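Local coordinates for protein 4'-phospho-dehydrooxetanocin synthase (Bacillus megaterium, PDB 5UL3) that catalyses the radical SAM, cobalamin-dependent oxidative ring contraction of dAMP to an oxetane aldehyde on the route to oxetanocin A, at residues Ala596-Met599 against Trp600-Ser603; His633-Ile636 against Ser637-Leu641; Ser659-Leu662 against Arg663-Ser666; Trp693-Ile696 against Met697-Leu700. All blocks are in the same frame, centred on the assembly; numbering follows the deposited sequence. Where two conformers were deposited one is given.

Contact 1: Ala596-Met599 against Trp600-Ser603; sequences ACQM and WIDS
The Gln598 amide and the Asp602 carboxylate, one turn apart on helix 588-617, meet with their planes 43° apart. Gln598 NE2 donates to Asp602 OD1 at 2.9 Å. The acceptor lies close to the amide plane, but the amide approaches OD1 from above the carboxylate plane. The flat indole of Trp600 leaves the helix in another direction. Cys597 O lies obliquely to its ring. Ile636 and Leu640 of helix 620-648 and Met690 and Met697 of helix 683-709 pack round it, and NE1 is hydrogen-bonded to Ser637. Gln598 CG stands anti to its backbone N (chi1 -178°). The chain bends at chi2, which carries the amide forward along the helix to Asp602. Ile601 CG1 lies 3.4 Å from Cys597 O, and the Ile601 side chain touches Tyr539. The backbone is regular, with Asp602 N to Gln598 O at 2.9 Å. The Gln598 side chain is about 6 Å from that of Glu545, which binds S-adenosylmethionine, and about 11 Å from cobalamin. The helix is amphipathic here: a buried indole with its N-H satisfied faces the bundle, while an exposed amide-carboxylate pair, joined by one hydrogen bond bent to 147° at the hydrogen, lies on its polar side.

Contact 2: His633-Ile636 against Ser637-Leu641; sequences HREI and SHFLL. With EDO (1,2-ethanediol), chain T; EDO (1,2-ethanediol), chain H.
Ser637 N to His633 O, at 2.8 Å, opens a run of four regular i to i+4 backbone bonds that ends with Leu640 N to Ile636 O. The Ser637 side chain adds a second grip on the same carbonyl: OG donates to His633 O at 3.0 Å. The two donors reach that oxygen from opposite faces of its plane, with OG 39° out of it. OG sits beside its own backbone N (chi1 -64°), which turns it back toward the preceding turn. It also lies over one face of the His633 ring, 3.4 Å above the plane and offset toward the rim. Farther along, the Glu635 chain crosses Phe639 at an angle, with CG 4.2 Å from CD2 of the phenylalanine. His638 CD2 stands over the centre of the Phe639 ring, and the imidazole also stacks on Tyr534. His638 ND1 shares a hydrogen bond with an ethanediol O1 in the ring plane at 2.7 Å, and NE2 is hydrogen-bonded to Glu494 OE2. Arg634 holds a second ethanediol with two bonds, NE to O1 and NH2 to O2, while NH1 is hydrogen-bonded to Val537 O. Both ethanediols probably come from the crystallisation liquor. A serine hydroxyl bonded back to the carbonyl four residues earlier is a familiar intrahelical motif, here on helix 620-648 of the C-terminal helix bundle.

Contact 3: Ser659-Leu662 against Arg663-Ser666; sequences SDFL and RMHS
Phe661 and His665 pack together where a Schellman motif ends helix 652-664. Their rings form an offset edge-to-face pair, centroids 4.7 Å apart and planes at 77°. The imidazole edge, carrying ND1 and CE1, is turned to the phenyl face, and ND1 comes within 3.4 Å of Phe661 CZ. CG of His665 lies beside its backbone N (chi1 -77°), which swings the ring back along the helix to its partner. Met664, itself exposed and touching a crystal neighbour, lies against both rings. Its chain bends at chi3, bringing CE to 4.0 Å from Phe661 CD1 and over one face of the imidazole, near the rim. Glu635 of helix 620-648 touches all three of these side chains. Its carboxylate could favour a positive charge on the imidazole, though its approach is to CE1. Leu662 turns into the bundle, toward Trp693 and Ile696.

The opposite character appears at Asp660 and Arg663, both exposed. Their side chains run alongside each other in the same direction. Asp660 OD1 is at the guanidinium edge, but it stays 4.0 Å from Arg663 NH2, so this is a long salt bridge. The carboxylate is turned almost perpendicular to the guanidinium, at 85°. Arg663 also touches Glu668.

Backbone bonding weakens toward the helix end. His665 N makes only weak bonds, to Phe661 O and Leu662 O. Ser666, with positive phi, is the C-prime residue. Met667 N turns back to Leu662 O, and Ser666 N bonds to Arg663 O at 3.2 Å.

Contact 4: Trp693-Ile696 against Met697-Leu700; sequences WQLI and MEKL. With EDO (1,2-ethanediol), chain B.
Leu695 and Glu698 lie side by side on helix 683-709 of the C-terminal helix bundle, pointing the same way. Leu695 CD2 is 3.9 Å from Glu698 OE1. A water joins the same two residues, donating to Leu695 O at 2.7 Å and to Glu698 OE1 at 2.9 Å. Leu695 O also accepts Lys699 N at 3.2 Å, which comes in 37° above the carbonyl plane, so one oxygen serves both backbone and water. Glu698 OE2 forms a salt bridge with Arg702 NH2, which would help to position it, and the side chain packs on Trp728 and Phe729. The turn before it is slightly irregular: Trp693 O takes Ile696 N at 2.8 Å, three residues on, and Met697 N stays 3.7 Å away. On the buried side, Ile696 CD1 lies over one face of the Trp693 indole, 3.3 Å above the plane and toward the rim. Trp693 NE1 bonds to Ile636 O of helix 620-648. Gln694 OE1 accepts from Gly733 N, tying the helix to the C-terminal tail. Lys699 runs outward, extended until a bend at chi4 (-63°), and NZ makes a weak hydrogen bond to an ethanediol O1 at 2.8 Å.

In the fold
All four contacts are single turns of helices in the C-terminal helix bundle, in chain order: contact 1 on helix 588-617, contact 2 on 620-648, contact 3 on 652-664 and contact 4 on 683-709. Contacts 2 and 4 each touch the other three. The centre of contact 2 lies about 12 Å from that of contact 1, 13 Å from contact 3 and 10 Å from contact 4. Contacts 1 and 3 do not touch, their centres being about 23 Å apart. Two indoles tie contacts 1 and 4 to contact 2. The bundle is thereby knit through aromatic side chains, and contact 1 lies nearest the cofactors.

Contact 1: Ala596-Met599 against Trp600-Ser603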
loop_
_atom_site.group_PDB
_atom_site.type_symbol
_atom_site.label_atom_id
_atom_site.label_comp_id
_atom_site.label_asym_id
_atom_site.label_seq_id
_atom_site.Cartn_x
_atom_site.Cartn_y
_atom_site.Cartn_z
ATOM N N ALA A 596 20.597 2.965 20.195
ATOM C CA ALA A 596 21.481 1.804 20.111
ATOM C C ALA A 596 20.899 0.736 19.193
ATOM O O ALA A 596 21.630 0.102 18.429
ATOM C CB ALA A 596 21.734 1.212 21.493
ATOM N N CYS A 597 19.586 0.511 19.273
ATOM C CA CYS A 597 18.962 -0.485 18.405
ATOM C C CYS A 597 19.043 -0.070 16.942
ATOM O O CYS A 597 19.254 -0.918 16.067
ATOM C CB CYS A 597 17.521 -0.718 18.836
ATOM S SG CYS A 597 17.378 -1.664 20.369
ATOM N N GLN A 598 18.882 1.226 16.646
ATOM C CA GLN A 598 19.128 1.668 15.272
ATOM C C GLN A 598 20.574 1.413 14.858
ATOM O O GLN A 598 20.837 0.991 13.726
ATOM C CB GLN A 598 18.793 3.147 15.094
ATOM C CG GLN A 598 18.996 3.599 13.658
ATOM C CD GLN A 598 17.998 2.936 12.721
ATOM O OE1 GLN A 598 16.786 3.040 12.920
ATOM N NE2 GLN A 598 18.498 2.243 11.707
ATOM N N MET A 599 21.533 1.667 15.753
ATOM C CA MET A 599 22.924 1.399 15.400
ATOM C C MET A 599 23.162 -0.095 15.201
ATOM O O MET A 599 23.936 -0.498 14.327
ATOM C CB MET A 599 23.857 1.965 16.478
ATOM C CG MET A 599 23.765 3.474 16.592
ATOM S SD MET A 599 24.791 4.126 17.952
ATOM C CE MET A 599 26.280 4.512 17.071
ATOM N N TRP A 600 22.496 -0.929 15.994
ATOM C CA TRP A 600 22.570 -2.370 15.782
ATOM C C TRP A 600 22.088 -2.722 14.381
ATOM O O TRP A 600 22.763 -3.441 13.644
ATOM C CB TRP A 600 21.725 -3.088 16.831
ATOM C CG TRP A 600 21.638 -4.572 16.660
ATOM C CD1 TRP A 600 20.645 -5.277 16.016
ATOM C CD2 TRP A 600 22.552 -5.547 17.178
ATOM N NE1 TRP A 600 20.901 -6.633 16.104
ATOM C CE2 TRP A 600 22.065 -6.821 16.808
ATOM C CE3 TRP A 600 23.732 -5.467 17.922
ATOM C CZ2 TRP A 600 22.726 -8.000 17.154
ATOM C CZ3 TRP A 600 24.380 -6.642 18.270
ATOM C CH2 TRP A 600 23.880 -7.886 17.887
ATOM N N ILE A 601 20.918 -2.208 14.004
ATOM C CA ILE A 601 20.373 -2.482 12.674
ATOM C C ILE A 601 21.350 -2.037 11.591
ATOM O O ILE A 601 21.647 -2.784 10.652
ATOM C CB ILE A 601 19.002 -1.805 12.519
ATOM C CG1 ILE A 601 17.988 -2.544 13.391
ATOM C CG2 ILE A 601 18.600 -1.759 11.029
ATOM C CD1 ILE A 601 16.706 -1.761 13.692
ATOM N N ASP A 602 21.880 -0.816 11.714
ATOM C CA ASP A 602 22.816 -0.314 10.711
ATOM C C ASP A 602 24.057 -1.197 10.613
ATOM O O ASP A 602 24.588 -1.416 9.516
ATOM C CB ASP A 602 23.218 1.128 11.041
ATOM C CG ASP A 602 22.064 2.121 10.885
ATOM O OD1 ASP A 602 21.007 1.750 10.335
ATOM O OD2 ASP A 602 22.223 3.285 11.317
ATOM N N SER A 603 24.525 -1.717 11.754
ATOM C CA SER A 603 25.757 -2.499 11.821
ATOM C C SER A 603 25.629 -3.869 11.163
ATOM O O SER A 603 26.649 -4.468 10.799
ATOM C CB SER A 603 26.186 -2.670 13.283
ATOM O OG SER A 603 25.310 -3.533 14.003
#

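Contact 2: His633-Ile636 against Ser637-Leu641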
loop_
_atom_site.group_PDB
_atom_site.type_symbol
_atom_site.label_atom_id
_atom_site.label_comp_id
_atom_site.label_asym_id
_atom_site.label_seq_id
_atom_site.Cartn_x
_atom_site.Cartn_y
_atom_site.Cartn_z
ATOM N N HIS A 633 19.605 -14.492 13.457
ATOM C CA HIS A 633 19.781 -13.044 13.553
ATOM C C HIS A 633 18.604 -12.379 14.261
ATOM O O HIS A 633 18.797 -11.521 15.131
ATOM C CB HIS A 633 19.947 -12.455 12.157
ATOM C CG HIS A 633 19.835 -10.965 12.106
ATOM N ND1 HIS A 633 18.809 -10.317 11.452
ATOM C CD2 HIS A 633 20.627 -9.993 12.618
ATOM C CE1 HIS A 633 18.975 -9.011 11.567
ATOM N NE2 HIS A 633 20.073 -8.790 12.268
ATOM N N ARG A 634 17.380 -12.762 13.893
ATOM C CA ARG A 634 16.198 -12.190 14.536
ATOM C C ARG A 634 16.185 -12.509 16.021
ATOM O O ARG A 634 15.871 -11.652 16.854
ATOM C CB ARG A 634 14.933 -12.728 13.863
ATOM C CG ARG A 634 13.639 -12.245 14.515
ATOM C CD ARG A 634 12.441 -13.013 13.942
ATOM N NE ARG A 634 12.210 -12.746 12.521
ATOM C CZ ARG A 634 11.435 -11.770 12.055
ATOM N NH1 ARG A 634 10.802 -10.929 12.893
ATOM N NH2 ARG A 634 11.281 -11.638 10.747
ATOM N N GLU A 635 16.513 -13.748 16.364
ATOM C CA GLU A 635 16.599 -14.162 17.755
ATOM C C GLU A 635 17.642 -13.336 18.507
ATOM O O GLU A 635 17.372 -12.802 19.591
ATOM C CB GLU A 635 16.929 -15.656 17.763
ATOM C CG GLU A 635 16.902 -16.390 19.061
ATOM C CD GLU A 635 17.120 -17.878 18.827
ATOM O OE1 GLU A 635 16.197 -18.531 18.299
ATOM O OE2 GLU A 635 18.226 -18.381 19.117
ATOM N N ILE A 636 18.832 -13.181 17.921
ATOM C CA ILE A 636 19.884 -12.396 18.566
ATOM C C ILE A 636 19.447 -10.945 18.721
ATOM O O ILE A 636 19.728 -10.302 19.739
ATOM C CB ILE A 636 21.204 -12.498 17.774
ATOM C CG1 ILE A 636 21.721 -13.940 17.743
ATOM C CG2 ILE A 636 22.260 -11.569 18.367
ATOM C CD1 ILE A 636 22.887 -14.124 16.737
ATOM N N SER A 637 18.747 -10.408 17.716
ATOM C CA SER A 637 18.271 -9.027 17.788
ATOM C C SER A 637 17.205 -8.855 18.864
ATOM O O SER A 637 17.170 -7.821 19.542
ATOM C CB SER A 637 17.722 -8.586 16.428
ATOM O OG SER A 637 18.757 -8.575 15.452
ATOM N N HIS A 638 16.310 -9.834 19.021
ATOM C CA HIS A 638 15.322 -9.728 20.090
ATOM C C HIS A 638 15.999 -9.719 21.454
ATOM O O HIS A 638 15.697 -8.881 22.315
ATOM C CB HIS A 638 14.312 -10.871 20.034
ATOM C CG HIS A 638 13.427 -10.913 21.241
ATOM N ND1 HIS A 638 12.305 -10.119 21.360
ATOM C CD2 HIS A 638 13.534 -11.590 22.409
ATOM C CE1 HIS A 638 11.746 -10.325 22.542
ATOM N NE2 HIS A 638 12.474 -11.212 23.199
ATOM N N PHE A 639 16.906 -10.659 21.681
ATOM C CA PHE A 639 17.459 -10.763 23.020
ATOM C C PHE A 639 18.535 -9.727 23.288
ATOM O O PHE A 639 18.908 -9.536 24.452
ATOM C CB PHE A 639 17.954 -12.185 23.265
ATOM C CG PHE A 639 16.838 -13.156 23.480
ATOM C CD1 PHE A 639 16.065 -13.088 24.632
ATOM C CD2 PHE A 639 16.520 -14.098 22.522
ATOM C CE1 PHE A 639 15.001 -13.969 24.834
ATOM C CE2 PHE A 639 15.456 -14.970 22.710
ATOM C CZ PHE A 639 14.696 -14.910 23.864
ATOM N N LEU A 640 19.001 -9.023 22.256
ATOM C CA LEU A 640 19.800 -7.826 22.484
ATOM C C LEU A 640 19.065 -6.847 23.387
ATOM O O LEU A 640 19.619 -6.362 24.382
ATOM C CB LEU A 640 20.139 -7.147 21.163
ATOM C CG LEU A 640 20.588 -5.697 21.333
ATOM C CD1 LEU A 640 22.025 -5.604 21.945
ATOM C CD2 LEU A 640 20.494 -4.935 20.020
ATOM N N LEU A 641 17.813 -6.524 23.042
ATOM C CA LEU A 641 17.065 -5.573 23.855
ATOM C C LEU A 641 16.796 -6.124 25.251
ATOM O O LEU A 641 16.854 -5.381 26.240
ATOM C CB LEU A 641 15.755 -5.190 23.169
ATOM C CG LEU A 641 14.969 -4.124 23.923
ATOM C CD1 LEU A 641 15.879 -2.946 24.237
ATOM C CD2 LEU A 641 13.771 -3.677 23.080
HETATM C C1 EDO T . 13.388 -15.224 9.643
HETATM O O1 EDO T . 12.826 -15.022 10.949
HETATM C C2 EDO T . 12.655 -14.353 8.644
HETATM O O2 EDO T . 12.953 -12.992 8.936
HETATM C C1 EDO H . 11.544 -7.340 19.281
HETATM O O1 EDO H . 11.221 -8.734 19.375
HETATM C C2 EDO H . 10.500 -6.696 18.365
HETATM O O2 EDO H . 10.731 -5.292 18.334
#

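Contact 3: Ser659-Leu662 against Arg663-Ser666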
loop_
_atom_site.group_PDB
_atom_site.type_symbol
_atom_site.label_atom_id
_atom_site.label_comp_id
_atom_site.label_asym_id
_atom_site.label_seq_id
_atom_site.Cartn_x
_atom_site.Cartn_y
_atom_site.Cartn_z
ATOM N N SER A 659 20.282 -16.404 30.445
ATOM C CA SER A 659 21.273 -17.445 30.701
ATOM C C SER A 659 20.988 -18.692 29.869
ATOM O O SER A 659 21.907 -19.270 29.279
ATOM C CB SER A 659 21.309 -17.776 32.192
ATOM O OG SER A 659 22.443 -18.556 32.502
ATOM N N ASP A 660 19.718 -19.104 29.790
ATOM C CA ASP A 660 19.343 -20.216 28.918
ATOM C C ASP A 660 19.743 -19.946 27.473
ATOM O O ASP A 660 20.289 -20.822 26.793
ATOM C CB ASP A 660 17.838 -20.470 29.002
ATOM C CG ASP A 660 17.446 -21.248 30.234
ATOM O OD1 ASP A 660 18.349 -21.616 31.017
ATOM O OD2 ASP A 660 16.234 -21.495 30.417
ATOM N N PHE A 661 19.458 -18.737 26.981
ATOM C CA PHE A 661 19.770 -18.402 25.596
ATOM C C PHE A 661 21.275 -18.433 25.353
ATOM O O PHE A 661 21.745 -19.036 24.380
ATOM C CB PHE A 661 19.179 -17.031 25.253
ATOM C CG PHE A 661 19.542 -16.532 23.890
ATOM C CD1 PHE A 661 18.844 -16.953 22.771
ATOM C CD2 PHE A 661 20.584 -15.631 23.725
ATOM C CE1 PHE A 661 19.182 -16.490 21.513
ATOM C CE2 PHE A 661 20.923 -15.160 22.473
ATOM C CZ PHE A 661 20.224 -15.591 21.362
ATOM N N LEU A 662 22.047 -17.783 26.231
ATOM C CA LEU A 662 23.502 -17.786 26.085
ATOM C C LEU A 662 24.062 -19.198 26.153
ATOM O O LEU A 662 24.997 -19.539 25.420
ATOM C CB LEU A 662 24.145 -16.912 27.162
ATOM C CG LEU A 662 23.833 -15.422 27.056
ATOM C CD1 LEU A 662 24.524 -14.596 28.139
ATOM C CD2 LEU A 662 24.219 -14.945 25.682
ATOM N N ARG A 663 23.504 -20.034 27.031
ATOM C CA ARG A 663 23.986 -21.405 27.148
ATOM C C ARG A 663 23.656 -22.208 25.897
ATOM O O ARG A 663 24.469 -23.019 25.440
ATOM C CB ARG A 663 23.395 -22.064 28.392
ATOM C CG ARG A 663 23.835 -23.499 28.597
ATOM C CD ARG A 663 23.314 -24.055 29.910
ATOM N NE ARG A 663 21.855 -24.091 29.946
ATOM C CZ ARG A 663 21.121 -25.099 29.485
ATOM N NH1 ARG A 663 21.710 -26.159 28.946
ATOM N NH2 ARG A 663 19.799 -25.047 29.562
ATOM N N MET A 664 22.475 -21.988 25.322
ATOM C CA MET A 664 22.128 -22.645 24.067
ATOM C C MET A 664 23.087 -22.276 22.943
ATOM O O MET A 664 23.250 -23.056 22.000
ATOM C CB MET A 664 20.696 -22.283 23.674
ATOM C CG MET A 664 20.165 -23.036 22.468
ATOM S SD MET A 664 18.643 -22.308 21.831
ATOM C CE MET A 664 19.220 -20.679 21.354
ATOM N N HIS A 665 23.737 -21.114 23.029
ATOM C CA HIS A 665 24.671 -20.659 22.006
ATOM C C HIS A 665 26.125 -20.709 22.459
ATOM O O HIS A 665 27.003 -20.247 21.723
ATOM C CB HIS A 665 24.308 -19.242 21.556
ATOM C CG HIS A 665 23.137 -19.195 20.626
ATOM N ND1 HIS A 665 22.350 -18.075 20.474
ATOM C CD2 HIS A 665 22.614 -20.137 19.805
ATOM C CE1 HIS A 665 21.393 -18.327 19.598
ATOM N NE2 HIS A 665 21.530 -19.571 19.178
ATOM N N SER A 666 26.399 -21.252 23.646
ATOM C CA SER A 666 27.762 -21.378 24.162
ATOM C C SER A 666 28.438 -20.013 24.273
ATOM O O SER A 666 29.575 -19.818 23.840
ATOM C CB SER A 666 28.589 -22.328 23.294
ATOM O OG SER A 666 27.840 -23.477 22.956
#

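Contact 4: Trp693-Ile696 against Met697-Leu700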
loop_
_atom_site.group_PDB
_atom_site.type_symbol
_atom_site.label_atom_id
_atom_site.label_comp_id
_atom_site.label_asym_id
_atom_site.label_seq_id
_atom_site.Cartn_x
_atom_site.Cartn_y
_atom_site.Cartn_z
ATOM N N TRP A 693 27.223 -7.914 23.426
ATOM C CA TRP A 693 26.227 -8.752 22.775
ATOM C C TRP A 693 26.601 -9.037 21.325
ATOM O O TRP A 693 26.287 -10.109 20.801
ATOM C CB TRP A 693 24.861 -8.075 22.846
ATOM C CG TRP A 693 23.751 -9.005 22.548
ATOM C CD1 TRP A 693 23.023 -9.085 21.384
ATOM C CD2 TRP A 693 23.239 -10.018 23.413
ATOM N NE1 TRP A 693 22.079 -10.081 21.492
ATOM C CE2 TRP A 693 22.187 -10.662 22.728
ATOM C CE3 TRP A 693 23.559 -10.436 24.710
ATOM C CZ2 TRP A 693 21.466 -11.706 23.291
ATOM C CZ3 TRP A 693 22.841 -11.468 25.268
ATOM C CH2 TRP A 693 21.800 -12.093 24.563
ATOM N N GLN A 694 27.272 -8.093 20.668
ATOM C CA GLN A 694 27.674 -8.272 19.278
ATOM C C GLN A 694 28.580 -9.485 19.092
ATOM O O GLN A 694 28.648 -10.031 17.987
ATOM C CB GLN A 694 28.362 -7.002 18.774
ATOM C CG GLN A 694 28.793 -7.061 17.308
ATOM C CD GLN A 694 29.414 -5.770 16.823
ATOM O OE1 GLN A 694 30.423 -5.317 17.362
ATOM N NE2 GLN A 694 28.819 -5.167 15.795
ATOM N N LEU A 695 29.267 -9.928 20.151
ATOM C CA LEU A 695 30.047 -11.160 20.064
ATOM C C LEU A 695 29.173 -12.363 19.726
ATOM O O LEU A 695 29.661 -13.348 19.160
ATOM C CB LEU A 695 30.789 -11.399 21.384
ATOM C CG LEU A 695 31.815 -10.328 21.749
ATOM C CD1 LEU A 695 32.303 -10.567 23.178
ATOM C CD2 LEU A 695 32.988 -10.364 20.766
ATOM N N ILE A 696 27.880 -12.312 20.056
ATOM C CA ILE A 696 26.998 -13.409 19.668
ATOM C C ILE A 696 26.692 -13.335 18.180
ATOM O O ILE A 696 26.637 -14.361 17.495
ATOM C CB ILE A 696 25.707 -13.401 20.504
ATOM C CG1 ILE A 696 26.046 -13.380 21.996
ATOM C CG2 ILE A 696 24.873 -14.627 20.178
ATOM C CD1 ILE A 696 24.846 -13.121 22.849
ATOM N N MET A 697 26.493 -12.126 17.653
ATOM C CA MET A 697 26.340 -11.984 16.208
ATOM C C MET A 697 27.596 -12.445 15.477
ATOM O O MET A 697 27.512 -13.045 14.398
ATOM C CB MET A 697 26.016 -10.534 15.851
ATOM C CG MET A 697 25.665 -10.321 14.394
ATOM S SD MET A 697 24.046 -11.030 13.995
ATOM C CE MET A 697 24.121 -10.794 12.226
ATOM N N GLU A 698 28.779 -12.181 16.052
ATOM C CA GLU A 698 30.002 -12.671 15.420
ATOM C C GLU A 698 29.972 -14.187 15.312
ATOM O O GLU A 698 30.356 -14.750 14.282
ATOM C CB GLU A 698 31.252 -12.226 16.192
ATOM C CG GLU A 698 32.528 -12.712 15.473
ATOM C CD GLU A 698 33.809 -12.595 16.286
ATOM O OE1 GLU A 698 33.745 -12.279 17.485
ATOM O OE2 GLU A 698 34.892 -12.822 15.699
ATOM N N LYS A 699 29.493 -14.862 16.356
ATOM C CA LYS A 699 29.461 -16.320 16.345
ATOM C C LYS A 699 28.606 -16.833 15.195
ATOM O O LYS A 699 28.996 -17.765 14.479
ATOM C CB LYS A 699 28.941 -16.846 17.683
ATOM C CG LYS A 699 28.800 -18.358 17.723
ATOM C CD LYS A 699 28.786 -18.886 19.144
ATOM C CE LYS A 699 28.830 -20.407 19.156
ATOM N NZ LYS A 699 27.619 -20.985 18.511
ATOM N N LEU A 700 27.436 -16.223 14.999
ATOM C CA LEU A 700 26.602 -16.557 13.849
ATOM C C LEU A 700 27.345 -16.332 12.538
ATOM O O LEU A 700 27.333 -17.187 11.648
ATOM C CB LEU A 700 25.317 -15.720 13.882
ATOM C CG LEU A 700 24.460 -15.731 12.612
ATOM C CD1 LEU A 700 24.025 -17.150 12.310
ATOM C CD2 LEU A 700 23.216 -14.773 12.728
HETATM C C1 EDO B . 24.865 -20.092 17.020
HETATM O O1 EDO B . 25.352 -19.317 18.121
HETATM C C2 EDO B . 25.368 -19.475 15.722
HETATM O O2 EDO B . 24.804 -20.173 14.604
HETATM O O HOH W 1 32.288 -14.023 19.246
#